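Local coordinates for protein oxidoreductase (Thermotoga maritima, PDB 1ZH8) that binds NADP in an N-terminal Rossmann domain and probably catalyses NADP-dependent oxidation or reduction of a CH-OH group, at residues A[86-91]-A[107-112]; A[113-118]-A[136-141]; A[21-26]-A[45-50]. One frame throughout, in Å; residues are numbered along the deposited sequence.

Contact 1: A[86-91]-A[107-112]. With NAP (NADP nicotinamide-adenine-dinucleotide phosphate), chain D.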
loop_
_atom_site.group_PDB
_atom_site.type_symbol
_atom_site.label_atom_id
_atom_site.label_comp_id
_atom_site.label_asym_id
_atom_site.label_seq_id
_atom_site.Cartn_x
_atom_site.Cartn_y
_atom_site.Cartn_z
ATOM N N VAL A 86 3.123 40.327 -4.483
ATOM C CA VAL A 86 2.707 40.039 -3.135
ATOM C C VAL A 86 2.896 38.548 -2.844
ATOM O O VAL A 86 2.856 37.695 -3.746
ATOM C CB VAL A 86 1.248 40.514 -2.860
ATOM C CG1 VAL A 86 1.132 42.059 -2.988
ATOM C CG2 VAL A 86 0.235 39.827 -3.791
ATOM N N ASP A 87 3.168 38.254 -1.582
ATOM C CA ASP A 87 3.333 36.894 -1.124
ATOM C C ASP A 87 2.177 36.550 -0.191
ATOM O O ASP A 87 2.023 37.161 0.867
ATOM C CB ASP A 87 4.682 36.783 -0.411
ATOM C CG ASP A 87 4.962 35.392 0.129
ATOM O OD1 ASP A 87 4.339 34.416 -0.369
ATOM O OD2 ASP A 87 5.818 35.280 1.051
ATOM N N LEU A 88 1.358 35.582 -0.585
ATOM C CA LEU A 88 0.190 35.241 0.208
ATOM C C LEU A 88 0.452 33.997 1.029
ATOM O O LEU A 88 0.688 32.909 0.472
ATOM C CB LEU A 88 -1.052 35.061 -0.668
ATOM C CG LEU A 88 -1.268 36.055 -1.813
ATOM C CD1 LEU A 88 -2.461 35.667 -2.727
ATOM C CD2 LEU A 88 -1.419 37.467 -1.280
ATOM N N THR A 89 0.439 34.161 2.350
ATOM C CA THR A 89 0.561 33.034 3.277
ATOM C C THR A 89 -0.671 33.024 4.165
ATOM O O THR A 89 -0.611 33.349 5.356
ATOM C CB THR A 89 1.846 33.143 4.126
ATOM O OG1 THR A 89 2.048 34.515 4.502
ATOM C CG2 THR A 89 3.055 32.679 3.304
ATOM N N LEU A 90 -1.795 32.646 3.567
ATOM C CA LEU A 90 -3.110 32.844 4.154
ATOM C C LEU A 90 -3.834 31.531 4.330
ATOM O O LEU A 90 -3.392 30.493 3.791
ATOM C CB LEU A 90 -3.942 33.706 3.217
ATOM C CG LEU A 90 -3.361 35.094 3.004
ATOM C CD1 LEU A 90 -3.954 35.706 1.767
ATOM C CD2 LEU A 90 -3.639 35.937 4.203
ATOM N N PRO A 91 -4.961 31.565 5.075
ATOM C CA PRO A 91 -5.903 30.462 5.026
ATOM C C PRO A 91 -6.269 30.216 3.564
ATOM O O PRO A 91 -6.593 31.155 2.826
ATOM C CB PRO A 91 -7.119 31.002 5.799
ATOM C CG PRO A 91 -6.549 31.993 6.751
ATOM C CD PRO A 91 -5.391 32.625 6.006
ATOM N N VAL A 107 -0.474 43.258 -10.283
ATOM C CA VAL A 107 0.607 42.891 -9.359
ATOM C C VAL A 107 0.854 41.379 -9.440
ATOM O O VAL A 107 -0.098 40.614 -9.413
ATOM C CB VAL A 107 0.250 43.334 -7.905
ATOM C CG1 VAL A 107 1.127 42.665 -6.901
ATOM C CG2 VAL A 107 0.354 44.851 -7.760
ATOM N N HIS A 108 2.113 40.940 -9.535
ATOM C CA HIS A 108 2.416 39.484 -9.486
ATOM C C HIS A 108 2.078 38.894 -8.128
ATOM O O HIS A 108 2.048 39.609 -7.116
ATOM C CB HIS A 108 3.882 39.196 -9.776
ATOM C CG HIS A 108 4.377 39.820 -11.035
ATOM N ND1 HIS A 108 4.207 39.233 -12.267
ATOM C CD2 HIS A 108 5.030 40.986 -11.255
ATOM C CE1 HIS A 108 4.734 40.013 -13.195
ATOM N NE2 HIS A 108 5.243 41.080 -12.605
ATOM N N VAL A 109 1.830 37.593 -8.111
ATOM C CA VAL A 109 1.480 36.895 -6.876
ATOM C C VAL A 109 2.296 35.604 -6.738
ATOM O O VAL A 109 2.317 34.783 -7.659
ATOM C CB VAL A 109 -0.015 36.451 -6.842
ATOM C CG1 VAL A 109 -0.417 36.089 -5.423
ATOM C CG2 VAL A 109 -0.928 37.506 -7.369
ATOM N N ILE A 110 2.971 35.444 -5.599
ATOM C CA ILE A 110 3.388 34.135 -5.148
ATOM C C ILE A 110 2.487 33.685 -3.998
ATOM O O ILE A 110 2.292 34.396 -3.023
ATOM C CB ILE A 110 4.892 34.058 -4.788
ATOM C CG1 ILE A 110 5.259 32.639 -4.325
ATOM C CG2 ILE A 110 5.280 35.129 -3.760
ATOM C CD1 ILE A 110 6.783 32.349 -4.355
ATOM N N CYS A 111 1.918 32.500 -4.133
ATOM C CA CYS A 111 0.895 32.060 -3.219
ATOM C C CYS A 111 1.162 30.652 -2.780
ATOM O O CYS A 111 1.543 29.793 -3.579
ATOM C CB CYS A 111 -0.476 32.152 -3.888
ATOM S SG CYS A 111 -1.857 31.684 -2.821
ATOM N N GLU A 112 0.949 30.421 -1.499
ATOM C CA GLU A 112 1.207 29.130 -0.894
ATOM C C GLU A 112 0.253 28.052 -1.388
ATOM O O GLU A 112 -0.868 28.340 -1.811
ATOM C CB GLU A 112 1.163 29.227 0.643
ATOM C CG GLU A 112 2.510 29.514 1.268
ATOM C CD GLU A 112 3.483 28.348 1.101
ATOM O OE1 GLU A 112 3.056 27.261 0.641
ATOM O OE2 GLU A 112 4.679 28.519 1.393
HETATM P PA NAP D . -1.366 30.678 9.958
HETATM O O1A NAP D . -0.301 30.668 10.994
HETATM O O2A NAP D . -2.728 30.633 10.512
HETATM O O5B NAP D . -1.120 31.942 9.001
HETATM C C5B NAP D . -2.208 32.586 8.379
HETATM C C4B NAP D . -2.011 34.083 8.533
HETATM O O4B NAP D . -2.954 34.785 7.734
HETATM C C3B NAP D . -2.235 34.542 9.969
HETATM O O3B NAP D . -1.312 35.572 10.172
HETATM C C2B NAP D . -3.651 35.086 9.894
HETATM O O2B NAP D . -4.219 35.948 10.875
HETATM C C1B NAP D . -3.601 35.759 8.540
HETATM N N9A NAP D . -4.945 36.048 8.045
HETATM C C8A NAP D . -6.102 35.334 8.264
HETATM N N7A NAP D . -7.107 35.952 7.604
HETATM C C5A NAP D . -6.601 37.048 6.978
HETATM C C6A NAP D . -7.167 38.033 6.178
HETATM N N6A NAP D . -8.462 38.025 5.910
HETATM N N1A NAP D . -6.383 39.029 5.658
HETATM C C2A NAP D . -5.040 39.061 5.947
HETATM N N3A NAP D . -4.475 38.097 6.742
HETATM C C4A NAP D . -5.243 37.110 7.245
HETATM O O3 NAP D . -1.175 29.404 9.013
HETATM P PN NAP D . 0.177 29.067 8.211
HETATM O O1N NAP D . 1.172 30.185 8.175
HETATM O O2N NAP D . 0.480 27.740 8.728
HETATM O O5D NAP D . -0.309 28.867 6.688
HETATM C C5D NAP D . -0.525 29.929 5.775
HETATM C C4D NAP D . -0.336 29.402 4.354
HETATM O O4D NAP D . 0.965 28.836 4.246
HETATM C C3D NAP D . -1.330 28.279 4.042
HETATM O O3D NAP D . -1.823 28.397 2.729
HETATM C C2D NAP D . -0.529 27.005 4.163
HETATM O O2D NAP D . -1.001 25.980 3.313
HETATM C C1D NAP D . 0.868 27.488 3.801
HETATM N N1N NAP D . 1.887 26.643 4.419
HETATM C C2N NAP D . 2.782 26.015 3.602
HETATM C C3N NAP D . 3.773 25.185 4.134
HETATM C C7N NAP D . 4.894 24.674 3.262
HETATM O O7N NAP D . 5.827 23.818 3.876
HETATM N N7N NAP D . 5.000 25.026 1.965
HETATM C C4N NAP D . 3.843 25.009 5.523
HETATM C C5N NAP D . 2.929 25.668 6.356
HETATM C C6N NAP D . 1.948 26.487 5.789
HETATM P P2B NAP D . -3.571 36.860 12.033
HETATM O O1X NAP D . -3.147 38.212 11.502
HETATM O O2X NAP D . -2.359 36.193 12.642
HETATM O O3X NAP D . -4.686 37.008 13.046
#
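V86 and L88 bond to the backbone of 108-112 through both their N-H and C=O groups, and four hydrogen bonds join the two parallel strands. V86 N gives to H108 O, and I110 N returns to V86 O at 2.9 Å. L88 N then gives to I110 O, and E112 N closes the set on L88 O at 3.2 Å. The strands run 18° apart.

One face carries V86, L88, V109 and C111. L88 CD1 presses on V109 CG1 at 3.4 Å and also meets C111 SG at 4.0 Å. V109 CG1 stands anti to its backbone N (chi1 -164°), and this branch also touches V86 CG2. On the face of D87 and I110 the two side chains lie side by side and point the same way. Here I110 CG2 packs against D87 OD1 at 3.6 Å. The polar end of D87 turns to H34, with OD2 bonded to the imidazole ND1.

Past the strand, T89 CG2 touches E112 CG at 3.8 Å. E112 bends at chi2 (-67°), and its OE1 accepts the NADP carboxamide N7N at 3.2 Å in a nearly straight bond. OE2 is held by H34 NE2, so one histidine links both carboxylates. L90 O receives the ribose hydroxyl O3D at 2.8 Å. The strand ends thus carry part of the cofactor site.

The pair is the core of a right-handed beta-alpha-beta unit whose crossover is helix 95-104. That helix packs on L88, V109 and C111, while helix 74-79 covers V86. Helix 290-303 lies against D87 and I110. Strand 19-24 flanks 85-88, and strand 136-139 flanks 108-112.

Contact 2: A[113-118]-A[136-141]. With NAP (NADP nicotinamide-adenine-dinucleotide phosphate), chain D.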
loop_
_atom_site.group_PDB
_atom_site.type_symbol
_atom_site.label_atom_id
_atom_site.label_comp_id
_atom_site.label_asym_id
_atom_site.label_seq_id
_atom_site.Cartn_x
_atom_site.Cartn_y
_atom_site.Cartn_z
ATOM N N LYS A 113 0.723 26.810 -1.332
ATOM C CA LYS A 113 -0.128 25.661 -1.573
ATOM C C LYS A 113 -1.058 25.510 -0.375
ATOM O O LYS A 113 -0.780 26.068 0.682
ATOM C CB LYS A 113 0.728 24.393 -1.745
ATOM C CG LYS A 113 1.969 24.273 -0.830
ATOM C CD LYS A 113 1.652 24.280 0.687
ATOM C CE LYS A 113 0.849 23.070 1.102
ATOM N NZ LYS A 113 0.366 23.145 2.486
ATOM N N PRO A 114 -2.174 24.776 -0.528
ATOM C CA PRO A 114 -2.741 24.267 -1.792
ATOM C C PRO A 114 -3.210 25.417 -2.676
ATOM O O PRO A 114 -3.528 26.497 -2.152
ATOM C CB PRO A 114 -3.941 23.423 -1.332
ATOM C CG PRO A 114 -3.670 23.149 0.182
ATOM C CD PRO A 114 -2.956 24.359 0.654
ATOM N N ILE A 115 -3.256 25.191 -3.995
ATOM C CA ILE A 115 -3.767 26.188 -4.909
ATOM C C ILE A 115 -5.095 26.796 -4.408
ATOM O O ILE A 115 -5.247 28.016 -4.417
ATOM C CB ILE A 115 -3.876 25.660 -6.356
ATOM C CG1 ILE A 115 -4.217 26.798 -7.325
ATOM C CG2 ILE A 115 -4.883 24.524 -6.463
ATOM C CD1 ILE A 115 -4.462 26.344 -8.776
ATOM N N SER A 116 -6.034 25.963 -3.964
ATOM C CA SER A 116 -7.306 26.432 -3.402
ATOM C C SER A 116 -7.956 25.330 -2.558
ATOM O O SER A 116 -7.307 24.337 -2.260
ATOM C CB SER A 116 -8.267 26.907 -4.487
ATOM O OG SER A 116 -9.372 27.571 -3.902
ATOM N N THR A 117 -9.223 25.505 -2.191
ATOM C CA THR A 117 -9.869 24.645 -1.218
ATOM C C THR A 117 -10.300 23.329 -1.838
ATOM O O THR A 117 -10.505 22.335 -1.129
ATOM C CB THR A 117 -11.132 25.319 -0.642
ATOM O OG1 THR A 117 -11.975 25.710 -1.734
ATOM C CG2 THR A 117 -10.772 26.556 0.179
ATOM N N ASP A 118 -10.451 23.342 -3.159
ATOM C CA ASP A 118 -10.904 22.192 -3.949
ATOM C C ASP A 118 -10.648 22.468 -5.437
ATOM O O ASP A 118 -10.288 23.589 -5.825
ATOM C CB ASP A 118 -12.404 21.924 -3.719
ATOM C CG ASP A 118 -13.235 23.183 -3.843
ATOM O OD1 ASP A 118 -13.392 23.662 -4.975
ATOM O OD2 ASP A 118 -13.696 23.724 -2.810
ATOM N N VAL A 136 1.164 34.316 -11.777
ATOM C CA VAL A 136 0.699 33.602 -10.592
ATOM C C VAL A 136 1.610 32.396 -10.375
ATOM O O VAL A 136 1.757 31.540 -11.249
ATOM C CB VAL A 136 -0.763 33.139 -10.683
ATOM C CG1 VAL A 136 -1.184 32.422 -9.363
ATOM C CG2 VAL A 136 -1.669 34.318 -10.946
ATOM N N TYR A 137 2.216 32.343 -9.190
ATOM C CA TYR A 137 3.150 31.310 -8.838
ATOM C C TYR A 137 2.637 30.630 -7.572
ATOM O O TYR A 137 2.565 31.274 -6.532
ATOM C CB TYR A 137 4.516 31.942 -8.613
ATOM C CG TYR A 137 5.638 30.944 -8.513
ATOM C CD1 TYR A 137 5.783 30.128 -7.381
ATOM C CD2 TYR A 137 6.565 30.820 -9.536
ATOM C CE1 TYR A 137 6.820 29.202 -7.285
ATOM C CE2 TYR A 137 7.612 29.911 -9.443
ATOM C CZ TYR A 137 7.727 29.108 -8.315
ATOM O OH TYR A 137 8.751 28.207 -8.236
ATOM N N ILE A 138 2.243 29.352 -7.663
ATOM C CA ILE A 138 1.834 28.596 -6.472
ATOM C C ILE A 138 3.051 27.884 -5.926
ATOM O O ILE A 138 3.673 27.064 -6.623
ATOM C CB ILE A 138 0.747 27.536 -6.719
ATOM C CG1 ILE A 138 -0.422 28.104 -7.530
ATOM C CG2 ILE A 138 0.262 26.975 -5.351
ATOM C CD1 ILE A 138 -1.116 29.368 -6.901
ATOM N N ALA A 139 3.370 28.208 -4.681
ATOM C CA ALA A 139 4.664 27.892 -4.091
ATOM C C ALA A 139 4.638 26.488 -3.503
ATOM O O ALA A 139 4.390 26.281 -2.286
ATOM C CB ALA A 139 5.037 28.951 -3.018
ATOM N N GLU A 140 4.866 25.522 -4.381
ATOM C CA GLU A 140 4.874 24.139 -3.992
ATOM C C GLU A 140 6.318 23.793 -3.819
ATOM O O GLU A 140 7.020 23.484 -4.793
ATOM C CB GLU A 140 4.207 23.277 -5.063
ATOM C CG GLU A 140 4.347 21.781 -4.820
ATOM C CD GLU A 140 4.082 21.397 -3.368
ATOM O OE1 GLU A 140 2.897 21.323 -2.980
ATOM O OE2 GLU A 140 5.066 21.189 -2.616
ATOM N N ASN A 141 6.793 23.889 -2.587
ATOM C CA ASN A 141 8.235 23.773 -2.362
ATOM C C ASN A 141 8.793 22.358 -2.612
ATOM O O ASN A 141 9.960 22.212 -2.964
ATOM C CB ASN A 141 8.623 24.297 -0.983
ATOM C CG ASN A 141 7.976 23.510 0.116
ATOM O OD1 ASN A 141 6.748 23.507 0.256
ATOM N ND2 ASN A 141 8.775 22.797 0.862
HETATM P PA NAP D . -1.366 30.678 9.958
HETATM O O1A NAP D . -0.301 30.668 10.994
HETATM O O2A NAP D . -2.728 30.633 10.512
HETATM O O5B NAP D . -1.120 31.942 9.001
HETATM C C5B NAP D . -2.208 32.586 8.379
HETATM C C4B NAP D . -2.011 34.083 8.533
HETATM O O4B NAP D . -2.954 34.785 7.734
HETATM C C3B NAP D . -2.235 34.542 9.969
HETATM O O3B NAP D . -1.312 35.572 10.172
HETATM C C2B NAP D . -3.651 35.086 9.894
HETATM O O2B NAP D . -4.219 35.948 10.875
HETATM C C1B NAP D . -3.601 35.759 8.540
HETATM N N9A NAP D . -4.945 36.048 8.045
HETATM C C8A NAP D . -6.102 35.334 8.264
HETATM N N7A NAP D . -7.107 35.952 7.604
HETATM C C5A NAP D . -6.601 37.048 6.978
HETATM C C6A NAP D . -7.167 38.033 6.178
HETATM N N6A NAP D . -8.462 38.025 5.910
HETATM N N1A NAP D . -6.383 39.029 5.658
HETATM C C2A NAP D . -5.040 39.061 5.947
HETATM N N3A NAP D . -4.475 38.097 6.742
HETATM C C4A NAP D . -5.243 37.110 7.245
HETATM O O3 NAP D . -1.175 29.404 9.013
HETATM P PN NAP D . 0.177 29.067 8.211
HETATM O O1N NAP D . 1.172 30.185 8.175
HETATM O O2N NAP D . 0.480 27.740 8.728
HETATM O O5D NAP D . -0.309 28.867 6.688
HETATM C C5D NAP D . -0.525 29.929 5.775
HETATM C C4D NAP D . -0.336 29.402 4.354
HETATM O O4D NAP D . 0.965 28.836 4.246
HETATM C C3D NAP D . -1.330 28.279 4.042
HETATM O O3D NAP D . -1.823 28.397 2.729
HETATM C C2D NAP D . -0.529 27.005 4.163
HETATM O O2D NAP D . -1.001 25.980 3.313
HETATM C C1D NAP D . 0.868 27.488 3.801
HETATM N N1N NAP D . 1.887 26.643 4.419
HETATM C C2N NAP D . 2.782 26.015 3.602
HETATM C C3N NAP D . 3.773 25.185 4.134
HETATM C C7N NAP D . 4.894 24.674 3.262
HETATM O O7N NAP D . 5.827 23.818 3.876
HETATM N N7N NAP D . 5.000 25.026 1.965
HETATM C C4N NAP D . 3.843 25.009 5.523
HETATM C C5N NAP D . 2.929 25.668 6.356
HETATM C C6N NAP D . 1.948 26.487 5.789
HETATM P P2B NAP D . -3.571 36.860 12.033
HETATM O O1X NAP D . -3.147 38.212 11.502
HETATM O O2X NAP D . -2.359 36.193 12.642
HETATM O O3X NAP D . -4.686 37.008 13.046
#
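K113 and I138 bury the most surface here, and I115 comes next. I138 CG2 sits against the K113 backbone, 4.0 Å from CA. The K113 side chain starts between its backbone N and carbonyl carbon (chi1 38°), which puts CG 3.5 Å from A139 O and 3.8 Å from E140 OE1. Bends at chi2 and chi3 then turn the amine away from 136-141 toward the cofactor.

K113 grips the nicotinamide ribose twice. Its carbonyl O accepts from O2D at 2.6 Å, and its NZ gives to the same hydroxyl at 3.3 Å. NZ also forms a salt bridge with D198, so it lies between that acid and the ribose. The next peptide bond, into P114, is cis.

These residues follow strand 108-112 and precede helix 119-131, at the C-terminal end of the parallel Rossmann sheet. The E-K-P sequence that K113 shares with E112 and P114 is a hallmark of the GFO/IDH/MocA family. In relatives its lysine acts in catalysis, so K113 probably lies in the active site.

I115 reaches I138 with CG1, which meets both I138 CG1 and CD1 at 4.0 Å. The two side chains cross at about a right angle. Helices 119-131 and 313-329 close round I115, and I138 also touches A316 of the latter.

Beyond I138 the chain makes an inverse gamma turn centred on A139. E140 OE2 is bonded to H202 and to F142 N, so the acid is directed to helix 195-211. N141 OD1 accepts the carboxamide N7N of NADP at 2.9 Å, and its ND2 is held by S290 OG.

Contact 3: A[21-26]-A[45-50]. With NAP (NADP nicotinamide-adenine-dinucleotide phosphate), chain D.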
loop_
_atom_site.group_PDB
_atom_site.type_symbol
_atom_site.label_atom_id
_atom_site.label_comp_id
_atom_site.label_asym_id
_atom_site.label_seq_id
_atom_site.Cartn_x
_atom_site.Cartn_y
_atom_site.Cartn_z
ATOM N N LEU A 21 8.242 43.531 -2.680
ATOM C CA LEU A 21 7.366 42.447 -2.293
ATOM C C LEU A 21 6.551 42.809 -1.071
ATOM O O LEU A 21 7.092 43.352 -0.111
ATOM C CB LEU A 21 8.215 41.223 -1.980
ATOM C CG LEU A 21 7.554 39.877 -1.744
ATOM C CD1 LEU A 21 6.954 39.345 -3.035
ATOM C CD2 LEU A 21 8.599 38.908 -1.223
ATOM N N GLY A 22 5.255 42.504 -1.113
ATOM C CA GLY A 22 4.352 42.699 0.021
ATOM C C GLY A 22 4.001 41.360 0.638
ATOM O O GLY A 22 3.636 40.408 -0.073
ATOM N N ILE A 23 4.151 41.263 1.958
ATOM C CA ILE A 23 3.808 40.047 2.690
ATOM C C ILE A 23 2.372 40.148 3.184
ATOM O O ILE A 23 2.014 41.132 3.820
ATOM C CB ILE A 23 4.738 39.841 3.884
ATOM C CG1 ILE A 23 6.221 39.978 3.466
ATOM C CG2 ILE A 23 4.427 38.523 4.578
ATOM C CD1 ILE A 23 6.753 38.978 2.434
ATOM N N VAL A 24 1.540 39.162 2.868
ATOM C CA VAL A 24 0.140 39.195 3.277
ATOM C C VAL A 24 -0.184 37.942 4.076
ATOM O O VAL A 24 -0.155 36.828 3.544
ATOM C CB VAL A 24 -0.842 39.271 2.077
ATOM C CG1 VAL A 24 -2.302 39.455 2.594
ATOM C CG2 VAL A 24 -0.443 40.362 1.071
ATOM N N GLY A 25 -0.518 38.133 5.346
ATOM C CA GLY A 25 -0.753 37.029 6.262
ATOM C C GLY A 25 0.514 36.712 7.027
ATOM O O GLY A 25 1.326 35.929 6.569
ATOM N N CYS A 26 0.680 37.325 8.192
ATOM C CA CYS A 26 1.899 37.190 8.963
ATOM C C CYS A 26 1.737 36.122 10.038
ATOM O O CYS A 26 1.579 36.427 11.226
ATOM C CB CYS A 26 2.235 38.532 9.598
ATOM S SG CYS A 26 2.409 39.874 8.394
ATOM N N PHE A 45 15.000 40.506 -3.600
ATOM C CA PHE A 45 13.733 40.943 -3.025
ATOM C C PHE A 45 13.922 42.043 -1.999
ATOM O O PHE A 45 14.882 42.025 -1.220
ATOM C CB PHE A 45 13.015 39.760 -2.364
ATOM C CG PHE A 45 12.625 38.687 -3.325
ATOM C CD1 PHE A 45 11.465 38.805 -4.079
ATOM C CD2 PHE A 45 13.435 37.573 -3.508
ATOM C CE1 PHE A 45 11.108 37.831 -4.986
ATOM C CE2 PHE A 45 13.079 36.569 -4.408
ATOM C CZ PHE A 45 11.925 36.696 -5.150
ATOM N N GLU A 46 12.997 42.995 -2.007
ATOM C CA GLU A 46 12.863 43.918 -0.907
ATOM C C GLU A 46 11.430 43.873 -0.386
ATOM O O GLU A 46 10.456 44.021 -1.152
ATOM C CB GLU A 46 13.229 45.343 -1.321
ATOM C CG GLU A 46 13.440 46.285 -0.116
ATOM C CD GLU A 46 13.405 47.762 -0.486
ATOM O OE1 GLU A 46 12.945 48.107 -1.597
ATOM O OE2 GLU A 46 13.838 48.588 0.344
ATOM N N ILE A 47 11.299 43.665 0.921
ATOM C CA ILE A 47 9.984 43.701 1.549
ATOM C C ILE A 47 9.657 45.130 1.918
ATOM O O ILE A 47 10.283 45.724 2.783
ATOM C CB ILE A 47 9.907 42.777 2.744
ATOM C CG1 ILE A 47 10.121 41.328 2.263
ATOM C CG2 ILE A 47 8.574 42.983 3.484
ATOM C CD1 ILE A 47 10.469 40.350 3.348
ATOM N N THR A 48 8.680 45.677 1.218
ATOM C CA THR A 48 8.325 47.069 1.324
ATOM C C THR A 48 6.970 47.275 2.003
ATOM O O THR A 48 6.662 48.396 2.421
ATOM C CB THR A 48 8.229 47.682 -0.065
ATOM O OG1 THR A 48 7.354 46.877 -0.874
ATOM C CG2 THR A 48 9.598 47.738 -0.707
ATOM N N ALA A 49 6.157 46.209 2.099
ATOM C CA ALA A 49 4.825 46.316 2.704
ATOM C C ALA A 49 4.368 45.031 3.355
ATOM O O ALA A 49 4.793 43.943 2.984
ATOM C CB ALA A 49 3.781 46.799 1.688
ATOM N N VAL A 50 3.455 45.171 4.306
ATOM C CA VAL A 50 3.065 44.088 5.189
ATOM C C VAL A 50 1.635 44.360 5.652
ATOM O O VAL A 50 1.239 45.521 5.852
ATOM C CB VAL A 50 4.073 44.002 6.384
ATOM C CG1 VAL A 50 3.423 43.556 7.650
ATOM C CG2 VAL A 50 5.242 43.087 6.034
HETATM P PA NAP D . -1.366 30.678 9.958
HETATM O O1A NAP D . -0.301 30.668 10.994
HETATM O O2A NAP D . -2.728 30.633 10.512
HETATM O O5B NAP D . -1.120 31.942 9.001
HETATM C C5B NAP D . -2.208 32.586 8.379
HETATM C C4B NAP D . -2.011 34.083 8.533
HETATM O O4B NAP D . -2.954 34.785 7.734
HETATM C C3B NAP D . -2.235 34.542 9.969
HETATM O O3B NAP D . -1.312 35.572 10.172
HETATM C C2B NAP D . -3.651 35.086 9.894
HETATM O O2B NAP D . -4.219 35.948 10.875
HETATM C C1B NAP D . -3.601 35.759 8.540
HETATM N N9A NAP D . -4.945 36.048 8.045
HETATM C C8A NAP D . -6.102 35.334 8.264
HETATM N N7A NAP D . -7.107 35.952 7.604
HETATM C C5A NAP D . -6.601 37.048 6.978
HETATM C C6A NAP D . -7.167 38.033 6.178
HETATM N N6A NAP D . -8.462 38.025 5.910
HETATM N N1A NAP D . -6.383 39.029 5.658
HETATM C C2A NAP D . -5.040 39.061 5.947
HETATM N N3A NAP D . -4.475 38.097 6.742
HETATM C C4A NAP D . -5.243 37.110 7.245
HETATM O O3 NAP D . -1.175 29.404 9.013
HETATM P PN NAP D . 0.177 29.067 8.211
HETATM O O1N NAP D . 1.172 30.185 8.175
HETATM O O2N NAP D . 0.480 27.740 8.728
HETATM O O5D NAP D . -0.309 28.867 6.688
HETATM C C5D NAP D . -0.525 29.929 5.775
HETATM C C4D NAP D . -0.336 29.402 4.354
HETATM O O4D NAP D . 0.965 28.836 4.246
HETATM C C3D NAP D . -1.330 28.279 4.042
HETATM O O3D NAP D . -1.823 28.397 2.729
HETATM C C2D NAP D . -0.529 27.005 4.163
HETATM O O2D NAP D . -1.001 25.980 3.313
HETATM C C1D NAP D . 0.868 27.488 3.801
HETATM N N1N NAP D . 1.887 26.643 4.419
HETATM C C2N NAP D . 2.782 26.015 3.602
HETATM C C3N NAP D . 3.773 25.185 4.134
HETATM C C7N NAP D . 4.894 24.674 3.262
HETATM O O7N NAP D . 5.827 23.818 3.876
HETATM N N7N NAP D . 5.000 25.026 1.965
HETATM C C4N NAP D . 3.843 25.009 5.523
HETATM C C5N NAP D . 2.929 25.668 6.356
HETATM C C6N NAP D . 1.948 26.487 5.789
HETATM P P2B NAP D . -3.571 36.860 12.033
HETATM O O1X NAP D . -3.147 38.212 11.502
HETATM O O2X NAP D . -2.359 36.193 12.642
HETATM O O3X NAP D . -4.686 37.008 13.046
#
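Three backbone hydrogen bonds join L21 and I23 to E46, T48 and A49. L21 N gives to E46 O at 2.7 Å, and L21 O accepts T48 N at 3.1 Å. Two residues on, I23 N gives to A49 O at 2.9 Å. The strands are parallel, with their directions 32° apart. L21 pairs with I47, but G22 pairs with A49. The register slips by one residue at this beta bulge, where T48 has a psi of -16° and takes up the extra length.

CA-H...O contacts supplement these bonds. I47 CA points its hydrogen at L21 O, and V50 CA does the same to I23 O. G22 CA approaches A49 O at 3.2 Å, so this oxygen meets both the I23 amide and the glycine.

The apolar contacts gather on the face of L21, I23, I47 and V50. I23 CG1 meets I47 CG2 at 3.8 Å, and the I23 CD1 branch reaches the far end of I47. I23 CB also lies beside V50 CG2 at 3.9 Å, the two side chains pointing the same way. L21 CD2 meets F45 CD1 obliquely at 4.0 Å. C26 SG rests on V50 CG1. L38 of helix 28-39 and F61 of helix 55-65 cover this face.

Polar bonds also lead outside the pair: T48 OG1 is bonded to L82 O, C26 N to S52 OG, and T89 OG1 gives to G25 O.

G25 has positive phi (94°) and its CA passes 3.5 Å from NADP O4B. It begins a sequence that fits the GxGxxA pattern. Strand 19-24, this glycine turn, helix 28-39 and strand 45-51 form the first beta-alpha-beta unit of a dinucleotide-binding Rossmann fold.

All three contacts involve the six-stranded parallel sheet of the Rossmann domain, and each touches the same NADP. Contact 2 joins its edge strand 136-139 to the loop after strand 108-112. Along the chain they come in series: contact 3, then contact 1, then contact 2. Across the sheet contact 1 is in the middle. Strand 85-88 borders strand 19-24 of contact 3, and strand 108-112 borders strand 136-139. Contact 1 touches both others, its centre about 10 Å from that of contact 3 and 9 Å from that of contact 2. Contacts 2 and 3 do not touch, their centres about 18 Å apart. Contact 3 meets the adenosine ribose, contact 2 the nicotinamide end, and contact 1 reaches from the adenine to the nicotinamide half.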